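Local coordinates for phosphoribosylformylglycinamidine synthase, purS subunit (Thermotoga maritima, PDB 1VQ3), which is the PurS subunit of phosphoribosylformylglycinamidine synthase, a small alpha+beta protein found here in a four-chain assembly, at residues F16-D21 with Y89-L94; I20-R25 with K55-E60; E34-V39 with K49-G54. All coordinates share one frame; numbering follows the deposited sequence.

Overall arrangement
All three contacts belong to one small alpha+beta chain whose antiparallel sheet runs in the order 51-62, 15-24, 87-93. Interaction 1 joins the central strand to 87-93, and interaction 2 joins it to 51-62; their centres are about 8 Å apart, and they share I20 and D21. Interaction 3 lies about 17 Å from the centre of interaction 2 and about 23 Å from that of interaction 1, centre to centre, where helix 31-43 meets the start of strand 51-62. Along the chain it is nested inside the loops closed by both others. Each contact also touches the second subunit, and strand 51-62 carries the sheet across that interface.

Interaction 1: residues F16-D21 with Y89-L94; sequences FKFAID and YEVREL
A19 and R92 face each other as an antiparallel hydrogen-bonded pair, and their two backbone bonds form the middle of this contact. A19 N reaches R92 O at 2.8 Å, and R92 N returns the bond to A19 O. D21 and E90 repeat the pattern, with E90 N 3.0 Å from D21 O. Past the F18-E93 pair, L94 N binds K17 O at 2.9 Å and in a nearly straight line, which ties the C-terminal residue to the central strand.

On the face that carries A19, D21, E90 and R92, the R92 guanidinium lies over the alanine methyl, with NH1 3.5 Å from A19 CB. Its CG sits between the backbone N and the carbonyl carbon (chi1 68°), and the extended chain beyond carries the flat group across the neighbouring strand. L94 covers the same methyl, its CG 3.8 Å from A19 CB. The carboxylates of D21 and E90 come within 4.3 Å of each other (OD2 to OE1), and a water links E90 OE1 to D21 O. Polar partners of the second subunit hold this face from outside: R92 NH2 pairs with D21 of that subunit, while D21 is gripped by its R92, S56 and H58, which probably eases the closeness of the two acids.

The other face is apolar. F18 CD1 meets V91 CG1 at 3.8 Å, while I20 CG2 lies alongside the Y89 ring, 4.0 Å from CD2. The Y89 hydroxyl is bonded to H12 O of the third subunit.

Strand 15-24 is the middle strand of the sheet, with 51-62 along its other edge: F18 and I20 pack on L59, and A19 and L94 on H58. Helix 66-81 covers the apolar face, where F18 rests on V73 and Y89 on C77.

Interaction 2: residues I20-R25 with K55-E60; sequences IDVQYR and KSIHLE
I20 meets I57 and L59 with more of its surface buried than any other residue here, and its CD1 methyl does most of the touching. CD1 comes to 3.4 Å from L59 CD2, tighter than usual van der Waals contact, and lies at a looser 4.3 Å from I57 CG2. With chi1 at 67° the leucine swings its CD2 toward the central strand and onto the I20 methyl. The backbones of I20 and I57 are joined both ways, I20 N to I57 O at 2.8 Å and I57 N to I20 O.

Two residues along, K55 and V22 form the second hydrogen-bonded pair, with V22 N 2.9 Å from K55 O and K55 N bound in turn to V22 O. The lysine contributes mainly its aliphatic base: CB lies 4.2 Å from V22 CB. V22 also sends CG2 diagonally along the same face to I57 CD1, at 4.1 Å. This antiparallel pairing of 15-24 with 51-62 is one of the two strand pairings of the PurS chain's sheet, which runs on into the second subunit. I20 and I57 are covered by helix 66-81, where V73, C77 and L81 pack on I20 and L81 also reaches I57; V82, in the loop after it, packs on V22.

The opposite face is polar and turned to the second subunit. D21 and S56 form the non-hydrogen-bonded pair between the two bonded ones. Q23 NE2 gives D21 OD1 a nearly straight bond of 2.9 Å on its syn lone pair, in the plane of the amide. The same OD1 is bonded to S56 OG of the second subunit, while D21 OD2 meets H58 NE2 of that subunit, and S56 OG and H58 NE2 of this chain answer in kind.

Interaction 3: residues E34-V39 with K49-G54; sequences ETIERV and KKLRLG
E37 and I36 of helix 31-43 pack against the beginning of strand 51-62, a helix-on-strand contact at the far end of this alpha+beta chain; the centre of the contact lies about 17 Å from the centre of the chain. The axes of helix 34-39 and strand 51-54 approach to 7.7 Å at an angle of 133°.

The close part centres on L51, which is buried and points toward the helix. I36 CG2 lies 3.7 Å from L51 CD1, the two side chains crossing at about a right angle, and both leucine methyls rest against the isoleucine. Beside them L51 CB also leans on E37, 3.8 Å from its CB. Further along the helix, L40 adds to the cover over L51, and L81 of the second subunit packs on I36.

The packing thins toward L53, whose CD2 touches I36 CD1 at a looser 4.1 Å. At the corner that the chain turns at K50, the lysine side chains lead away from the helix: K49 NZ makes a salt bridge with E60 of the second subunit, while K50 has a long, weak ion pair with that same glutamate. K49 meets the helix through its backbone end, with CA 3.7 Å from E37 OE2.

The polar anchor at this corner is the E37 carboxylate. A chi1 of 176° turns CG away from the backbone N, and the chain, extended beyond it, spans the gap to the turning backbone. L51 N donates to E37 OE1 at 3.0 Å, nearly in line, meeting the oxygen on its anti side and 33° out of the carboxylate plane.

Interaction 1: residues F16-D21 with Y89-L94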
loop_
_atom_site.group_PDB
_atom_site.type_symbol
_atom_site.label_atom_id
_atom_site.label_comp_id
_atom_site.label_asym_id
_atom_site.label_seq_id
_atom_site.Cartn_x
_atom_site.Cartn_y
_atom_site.Cartn_z
ATOM N N PHE C 16 -22.638 10.259 1.990
ATOM C CA PHE C 16 -21.194 10.095 1.895
ATOM C C PHE C 16 -20.892 8.649 1.528
ATOM O O PHE C 16 -21.390 7.734 2.189
ATOM C CB PHE C 16 -20.541 10.422 3.221
ATOM C CG PHE C 16 -20.773 11.824 3.667
ATOM C CD1 PHE C 16 -19.922 12.851 3.243
ATOM C CD2 PHE C 16 -21.839 12.130 4.499
ATOM C CE1 PHE C 16 -20.165 14.178 3.624
ATOM C CE2 PHE C 16 -22.099 13.438 4.871
ATOM C CZ PHE C 16 -21.253 14.460 4.456
ATOM N N LYS C 17 -20.098 8.436 0.481
ATOM C CA LYS C 17 -19.891 7.093 -0.045
ATOM C C LYS C 17 -18.524 6.557 0.398
ATOM O O LYS C 17 -17.494 7.280 0.402
ATOM C CB LYS C 17 -19.978 7.107 -1.569
ATOM C CG LYS C 17 -21.347 7.403 -2.160
ATOM C CD LYS C 17 -21.684 8.896 -2.364
ATOM C CE LYS C 17 -22.151 9.230 -3.825
ATOM N NZ LYS C 17 -22.655 8.062 -4.628
ATOM N N PHE C 18 -18.509 5.311 0.823
ATOM C CA PHE C 18 -17.264 4.693 1.287
ATOM C C PHE C 18 -17.067 3.297 0.680
ATOM O O PHE C 18 -18.033 2.570 0.346
ATOM C CB PHE C 18 -17.267 4.553 2.808
ATOM C CG PHE C 18 -17.340 5.864 3.561
ATOM C CD1 PHE C 18 -16.202 6.559 3.867
ATOM C CD2 PHE C 18 -18.566 6.386 3.960
ATOM C CE1 PHE C 18 -16.267 7.718 4.552
ATOM C CE2 PHE C 18 -18.647 7.546 4.665
ATOM C CZ PHE C 18 -17.525 8.232 4.968
ATOM N N ALA C 19 -15.794 2.887 0.637
ATOM C CA ALA C 19 -15.435 1.523 0.448
ATOM C C ALA C 19 -14.745 0.999 1.692
ATOM O O ALA C 19 -13.880 1.661 2.300
ATOM C CB ALA C 19 -14.542 1.358 -0.742
ATOM N N ILE C 20 -15.070 -0.239 2.019
ATOM C CA ILE C 20 -14.457 -0.963 3.155
ATOM C C ILE C 20 -13.776 -2.200 2.567
ATOM O O ILE C 20 -14.440 -3.070 1.961
ATOM C CB ILE C 20 -15.490 -1.369 4.180
ATOM C CG1 ILE C 20 -16.448 -0.213 4.571
ATOM C CG2 ILE C 20 -14.813 -1.997 5.397
ATOM C CD1 ILE C 20 -17.728 -0.685 5.186
ATOM N N ASP C 21 -12.464 -2.271 2.748
ATOM C CA ASP C 21 -11.628 -3.408 2.345
ATOM C C ASP C 21 -11.325 -4.325 3.557
ATOM O O ASP C 21 -10.465 -4.024 4.390
ATOM C CB ASP C 21 -10.351 -2.875 1.731
ATOM C CG ASP C 21 -9.524 -3.929 0.993
ATOM O OD1 ASP C 21 -9.764 -5.137 1.093
ATOM O OD2 ASP C 21 -8.569 -3.592 0.280
ATOM N N TYR C 89 -9.593 -4.292 8.574
ATOM C CA TYR C 89 -10.296 -3.502 7.564
ATOM C C TYR C 89 -9.764 -2.111 7.386
ATOM O O TYR C 89 -9.235 -1.511 8.332
ATOM C CB TYR C 89 -11.782 -3.439 7.885
ATOM C CG TYR C 89 -12.217 -2.552 9.044
ATOM C CD1 TYR C 89 -12.126 -2.990 10.363
ATOM C CD2 TYR C 89 -12.756 -1.299 8.813
ATOM C CE1 TYR C 89 -12.580 -2.226 11.385
ATOM C CE2 TYR C 89 -13.184 -0.497 9.843
ATOM C CZ TYR C 89 -13.124 -0.985 11.133
ATOM O OH TYR C 89 -13.571 -0.227 12.176
ATOM N N GLU C 90 -9.970 -1.603 6.159
ATOM C CA GLU C 90 -9.587 -0.275 5.794
ATOM C C GLU C 90 -10.770 0.389 5.150
ATOM O O GLU C 90 -11.460 -0.245 4.358
ATOM C CB GLU C 90 -8.472 -0.325 4.765
ATOM C CG GLU C 90 -7.157 -0.781 5.317
ATOM C CD GLU C 90 -6.153 -1.132 4.224
ATOM O OE1 GLU C 90 -6.305 -2.209 3.643
ATOM O OE2 GLU C 90 -5.210 -0.336 3.988
ATOM N N VAL C 91 -11.002 1.640 5.524
ATOM C CA VAL C 91 -12.066 2.470 4.986
ATOM C C VAL C 91 -11.470 3.594 4.122
ATOM O O VAL C 91 -10.555 4.256 4.527
ATOM C CB VAL C 91 -12.843 3.115 6.120
ATOM C CG1 VAL C 91 -13.961 3.979 5.605
ATOM C CG2 VAL C 91 -13.415 2.052 7.089
ATOM N N ARG C 92 -12.029 3.807 2.949
ATOM C CA ARG C 92 -11.719 4.944 2.179
ATOM C C ARG C 92 -12.974 5.578 1.595
ATOM O O ARG C 92 -13.974 4.875 1.340
ATOM C CB ARG C 92 -10.741 4.558 1.091
ATOM C CG ARG C 92 -11.239 3.668 0.006
ATOM C CD ARG C 92 -10.100 3.113 -0.823
ATOM N NE ARG C 92 -10.641 2.403 -1.962
ATOM C CZ ARG C 92 -11.165 1.175 -1.911
ATOM N NH1 ARG C 92 -11.156 0.443 -0.789
ATOM N NH2 ARG C 92 -11.675 0.645 -3.008
ATOM N N GLU C 93 -12.911 6.891 1.394
ATOM C CA GLU C 93 -13.988 7.613 0.739
ATOM C C GLU C 93 -14.007 7.207 -0.718
ATOM O O GLU C 93 -12.949 6.984 -1.330
ATOM C CB GLU C 93 -13.726 9.123 0.760
ATOM C CG GLU C 93 -13.572 9.710 2.139
ATOM C CD GLU C 93 -13.141 11.186 2.125
ATOM O OE1 GLU C 93 -13.080 11.829 1.040
ATOM O OE2 GLU C 93 -12.849 11.671 3.227
ATOM N N LEU C 94 -15.194 7.126 -1.285
ATOM C CA LEU C 94 -15.355 6.908 -2.708
ATOM C C LEU C 94 -15.975 8.143 -3.353
ATOM O O LEU C 94 -16.570 8.963 -2.649
ATOM C CB LEU C 94 -16.309 5.755 -2.959
ATOM C CG LEU C 94 -15.750 4.316 -2.784
ATOM C CD1 LEU C 94 -16.893 3.350 -3.064
ATOM C CD2 LEU C 94 -14.619 4.084 -3.683
ATOM O OXT LEU C 94 -15.932 8.286 -4.589
HETATM O O HOH W 1 -7.612 -4.296 4.233
#

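Interaction 2: residues I20-R25 with K55-E60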
loop_
_atom_site.group_PDB
_atom_site.type_symbol
_atom_site.label_atom_id
_atom_site.label_comp_id
_atom_site.label_asym_id
_atom_site.label_seq_id
_atom_site.Cartn_x
_atom_site.Cartn_y
_atom_site.Cartn_z
ATOM N N ILE C 20 -15.070 -0.239 2.019
ATOM C CA ILE C 20 -14.457 -0.963 3.155
ATOM C C ILE C 20 -13.776 -2.200 2.567
ATOM O O ILE C 20 -14.440 -3.070 1.961
ATOM C CB ILE C 20 -15.490 -1.369 4.180
ATOM C CG1 ILE C 20 -16.448 -0.213 4.571
ATOM C CG2 ILE C 20 -14.813 -1.997 5.397
ATOM C CD1 ILE C 20 -17.728 -0.685 5.186
ATOM N N ASP C 21 -12.464 -2.271 2.748
ATOM C CA ASP C 21 -11.628 -3.408 2.345
ATOM C C ASP C 21 -11.325 -4.325 3.557
ATOM O O ASP C 21 -10.465 -4.024 4.390
ATOM C CB ASP C 21 -10.351 -2.875 1.731
ATOM C CG ASP C 21 -9.524 -3.929 0.993
ATOM O OD1 ASP C 21 -9.764 -5.137 1.093
ATOM O OD2 ASP C 21 -8.569 -3.592 0.280
ATOM N N VAL C 22 -12.030 -5.448 3.601
ATOM C CA VAL C 22 -12.011 -6.371 4.713
ATOM C C VAL C 22 -11.156 -7.540 4.280
ATOM O O VAL C 22 -11.445 -8.206 3.270
ATOM C CB VAL C 22 -13.424 -6.936 5.045
ATOM C CG1 VAL C 22 -13.366 -7.756 6.326
ATOM C CG2 VAL C 22 -14.431 -5.800 5.174
ATOM N N GLN C 23 -10.094 -7.787 5.026
ATOM C CA GLN C 23 -9.130 -8.797 4.650
ATOM C C GLN C 23 -8.898 -9.696 5.837
ATOM O O GLN C 23 -8.918 -9.246 6.945
ATOM C CB GLN C 23 -7.796 -8.160 4.272
ATOM C CG GLN C 23 -7.776 -7.401 2.966
ATOM C CD GLN C 23 -7.917 -8.303 1.707
ATOM O OE1 GLN C 23 -7.397 -9.417 1.635
ATOM N NE2 GLN C 23 -8.598 -7.788 0.725
ATOM N N TYR C 24 -8.630 -10.958 5.573
ATOM C CA TYR C 24 -8.205 -11.854 6.622
ATOM C C TYR C 24 -6.847 -11.415 7.171
ATOM O O TYR C 24 -5.933 -10.942 6.418
ATOM C CB TYR C 24 -8.123 -13.272 6.081
ATOM C CG TYR C 24 -9.463 -13.903 5.826
ATOM C CD1 TYR C 24 -10.428 -13.982 6.833
ATOM C CD2 TYR C 24 -9.743 -14.473 4.616
ATOM C CE1 TYR C 24 -11.631 -14.607 6.612
ATOM C CE2 TYR C 24 -10.932 -15.118 4.376
ATOM C CZ TYR C 24 -11.879 -15.179 5.366
ATOM O OH TYR C 24 -13.068 -15.803 5.101
ATOM N N ARG C 25 -6.700 -11.528 8.484
ATOM C CA ARG C 25 -5.431 -11.208 9.078
ATOM C C ARG C 25 -4.379 -12.205 8.562
ATOM O O ARG C 25 -4.697 -13.298 8.101
ATOM C CB ARG C 25 -5.490 -11.249 10.599
ATOM C CG ARG C 25 -6.429 -10.278 11.227
ATOM C CD ARG C 25 -6.618 -10.544 12.711
ATOM N NE ARG C 25 -7.577 -9.618 13.298
ATOM C CZ ARG C 25 -7.307 -8.353 13.590
ATOM N NH1 ARG C 25 -6.096 -7.846 13.360
ATOM N NH2 ARG C 25 -8.251 -7.578 14.109
ATOM N N LYS C 55 -13.031 -8.989 1.004
ATOM C CA LYS C 55 -14.311 -8.410 0.672
ATOM C C LYS C 55 -14.197 -6.907 0.538
ATOM O O LYS C 55 -13.432 -6.245 1.228
ATOM C CB LYS C 55 -15.313 -8.738 1.776
ATOM C CG LYS C 55 -15.554 -10.207 1.955
ATOM C CD LYS C 55 -16.574 -10.465 3.036
ATOM C CE LYS C 55 -15.938 -10.798 4.349
ATOM N NZ LYS C 55 -16.943 -11.339 5.313
ATOM N N SER C 56 -14.931 -6.392 -0.425
ATOM C CA SER C 56 -14.992 -4.976 -0.665
ATOM C C SER C 56 -16.465 -4.594 -0.596
ATOM O O SER C 56 -17.288 -4.977 -1.444
ATOM C CB SER C 56 -14.363 -4.604 -2.012
ATOM O OG SER C 56 -14.639 -3.232 -2.272
ATOM N N ILE C 57 -16.792 -3.870 0.463
ATOM C CA ILE C 57 -18.131 -3.467 0.728
ATOM C C ILE C 57 -18.167 -2.003 0.374
ATOM O O ILE C 57 -17.404 -1.201 0.924
ATOM C CB ILE C 57 -18.501 -3.735 2.192
ATOM C CG1 ILE C 57 -18.524 -5.246 2.473
ATOM C CG2 ILE C 57 -19.887 -3.136 2.458
ATOM C CD1 ILE C 57 -18.328 -5.589 3.961
ATOM N N HIS C 58 -19.028 -1.661 -0.576
ATOM C CA HIS C 58 -19.350 -0.239 -0.840
ATOM C C HIS C 58 -20.667 0.150 -0.155
ATOM O O HIS C 58 -21.616 -0.651 -0.104
ATOM C CB HIS C 58 -19.513 -0.034 -2.348
ATOM C CG HIS C 58 -18.219 -0.064 -3.099
ATOM N ND1 HIS C 58 -18.129 0.251 -4.439
ATOM C CD2 HIS C 58 -16.981 -0.448 -2.718
ATOM C CE1 HIS C 58 -16.882 0.110 -4.844
ATOM N NE2 HIS C 58 -16.164 -0.317 -3.821
ATOM N N LEU C 59 -20.736 1.364 0.400
ATOM C CA LEU C 59 -21.968 1.798 1.031
ATOM C C LEU C 59 -22.023 3.274 1.104
ATOM O O LEU C 59 -21.011 3.947 0.943
ATOM C CB LEU C 59 -22.145 1.192 2.436
ATOM C CG LEU C 59 -21.196 1.598 3.573
ATOM C CD1 LEU C 59 -21.587 0.795 4.795
ATOM C CD2 LEU C 59 -19.745 1.314 3.244
ATOM N N GLU C 60 -23.229 3.779 1.337
ATOM C CA GLU C 60 -23.456 5.205 1.452
ATOM C C GLU C 60 -24.053 5.437 2.805
ATOM O O GLU C 60 -24.844 4.625 3.299
ATOM C CB GLU C 60 -24.435 5.718 0.379
ATOM C CG GLU C 60 -24.065 5.330 -1.016
ATOM C CD GLU C 60 -24.893 6.031 -2.070
ATOM O OE1 GLU C 60 -26.024 6.480 -1.743
ATOM O OE2 GLU C 60 -24.418 6.077 -3.233
#

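Interaction 3: residues E34-V39 with K49-G54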
loop_
_atom_site.group_PDB
_atom_site.type_symbol
_atom_site.label_atom_id
_atom_site.label_comp_id
_atom_site.label_asym_id
_atom_site.label_seq_id
_atom_site.Cartn_x
_atom_site.Cartn_y
_atom_site.Cartn_z
ATOM N N GLU C 34 -5.105 -18.894 -2.510
ATOM C CA GLU C 34 -4.075 -19.784 -2.986
ATOM C C GLU C 34 -4.503 -20.461 -4.268
ATOM O O GLU C 34 -3.732 -20.537 -5.201
ATOM C CB GLU C 34 -3.801 -20.868 -1.950
ATOM C CG GLU C 34 -3.245 -20.352 -0.648
ATOM C CD GLU C 34 -3.119 -21.466 0.388
ATOM O OE1 GLU C 34 -3.410 -22.657 0.056
ATOM O OE2 GLU C 34 -2.765 -21.136 1.527
ATOM N N THR C 35 -5.739 -20.944 -4.325
ATOM C CA THR C 35 -6.226 -21.560 -5.555
ATOM C C THR C 35 -6.166 -20.572 -6.702
ATOM O O THR C 35 -5.676 -20.922 -7.782
ATOM C CB THR C 35 -7.660 -22.110 -5.369
ATOM O OG1 THR C 35 -7.619 -23.170 -4.415
ATOM C CG2 THR C 35 -8.198 -22.785 -6.620
ATOM N N ILE C 36 -6.681 -19.357 -6.470
ATOM C CA ILE C 36 -6.688 -18.320 -7.507
ATOM C C ILE C 36 -5.279 -17.982 -7.955
ATOM O O ILE C 36 -4.995 -17.972 -9.175
ATOM C CB ILE C 36 -7.430 -17.078 -7.032
ATOM C CG1 ILE C 36 -8.910 -17.381 -6.885
ATOM C CG2 ILE C 36 -7.198 -15.909 -7.982
ATOM C CD1 ILE C 36 -9.613 -16.420 -5.967
ATOM N N GLU C 37 -4.374 -17.751 -7.007
ATOM C CA GLU C 37 -2.976 -17.484 -7.350
ATOM C C GLU C 37 -2.384 -18.589 -8.281
ATOM O O GLU C 37 -1.689 -18.320 -9.262
ATOM C CB GLU C 37 -2.142 -17.334 -6.076
ATOM C CG GLU C 37 -0.665 -17.138 -6.329
ATOM C CD GLU C 37 0.128 -16.700 -5.113
ATOM O OE1 GLU C 37 -0.412 -16.033 -4.218
ATOM O OE2 GLU C 37 1.329 -17.015 -5.084
ATOM N N ARG C 38 -2.682 -19.836 -7.957
ATOM C CA ARG C 38 -2.110 -20.967 -8.667
ATOM C C ARG C 38 -2.646 -21.051 -10.107
ATOM O O ARG C 38 -1.890 -21.330 -11.035
ATOM C CB ARG C 38 -2.416 -22.235 -7.878
ATOM C CG ARG C 38 -1.784 -23.515 -8.406
ATOM C CD ARG C 38 -2.380 -24.770 -7.742
ATOM N NE ARG C 38 -2.631 -24.577 -6.298
ATOM C CZ ARG C 38 -3.783 -24.845 -5.642
ATOM N NH1 ARG C 38 -4.861 -25.342 -6.257
ATOM N NH2 ARG C 38 -3.847 -24.621 -4.337
ATOM N N VAL C 39 -3.933 -20.743 -10.292
ATOM C CA VAL C 39 -4.513 -20.621 -11.638
ATOM C C VAL C 39 -3.841 -19.501 -12.424
ATOM O O VAL C 39 -3.440 -19.678 -13.590
ATOM C CB VAL C 39 -6.036 -20.370 -11.586
ATOM C CG1 VAL C 39 -6.594 -20.174 -12.983
ATOM C CG2 VAL C 39 -6.720 -21.517 -10.903
ATOM N N LYS C 49 1.766 -12.810 -7.191
ATOM C CA LYS C 49 2.080 -13.476 -5.944
ATOM C C LYS C 49 1.430 -12.751 -4.790
ATOM O O LYS C 49 0.842 -11.664 -4.967
ATOM C CB LYS C 49 3.594 -13.614 -5.775
ATOM C CG LYS C 49 4.313 -12.354 -5.590
ATOM C CD LYS C 49 5.747 -12.422 -6.040
ATOM C CE LYS C 49 6.582 -11.256 -5.472
ATOM N NZ LYS C 49 6.494 -11.098 -3.971
ATOM N N LYS C 50 1.496 -13.391 -3.618
ATOM C CA LYS C 50 0.933 -12.876 -2.385
ATOM C C LYS C 50 -0.510 -12.519 -2.575
ATOM O O LYS C 50 -0.965 -11.504 -2.098
ATOM C CB LYS C 50 1.720 -11.664 -1.861
ATOM C CG LYS C 50 3.155 -12.064 -1.488
ATOM C CD LYS C 50 3.779 -11.138 -0.504
ATOM C CE LYS C 50 5.271 -11.377 -0.405
ATOM N NZ LYS C 50 5.851 -10.470 0.601
ATOM N N LEU C 51 -1.231 -13.339 -3.303
ATOM C CA LEU C 51 -2.634 -13.019 -3.593
ATOM C C LEU C 51 -3.466 -13.241 -2.342
ATOM O O LEU C 51 -3.345 -14.270 -1.735
ATOM C CB LEU C 51 -3.150 -13.873 -4.730
ATOM C CG LEU C 51 -4.528 -13.425 -5.293
ATOM C CD1 LEU C 51 -4.542 -13.579 -6.766
ATOM C CD2 LEU C 51 -5.743 -14.159 -4.658
ATOM N N ARG C 52 -4.294 -12.267 -1.949
ATOM C CA ARG C 52 -5.247 -12.471 -0.875
ATOM C C ARG C 52 -6.612 -11.989 -1.321
ATOM O O ARG C 52 -6.722 -10.939 -1.955
ATOM C CB ARG C 52 -4.816 -11.726 0.395
ATOM C CG ARG C 52 -3.497 -12.187 0.944
ATOM C CD ARG C 52 -3.558 -13.465 1.828
ATOM N NE ARG C 52 -4.185 -13.217 3.137
ATOM C CZ ARG C 52 -4.225 -14.098 4.138
ATOM N NH1 ARG C 52 -3.682 -15.298 3.988
ATOM N NH2 ARG C 52 -4.805 -13.774 5.290
ATOM N N LEU C 53 -7.614 -12.814 -1.050
ATOM C CA LEU C 53 -8.990 -12.572 -1.391
ATOM C C LEU C 53 -9.751 -12.144 -0.123
ATOM O O LEU C 53 -9.841 -12.867 0.858
ATOM C CB LEU C 53 -9.603 -13.835 -1.991
ATOM C CG LEU C 53 -11.082 -13.740 -2.359
ATOM C CD1 LEU C 53 -11.384 -12.765 -3.486
ATOM C CD2 LEU C 53 -11.574 -15.077 -2.674
ATOM N N GLY C 54 -10.231 -10.912 -0.148
ATOM C CA GLY C 54 -11.100 -10.374 0.872
ATOM C C GLY C 54 -12.374 -9.849 0.235
ATOM O O GLY C 54 -12.743 -10.223 -0.910
#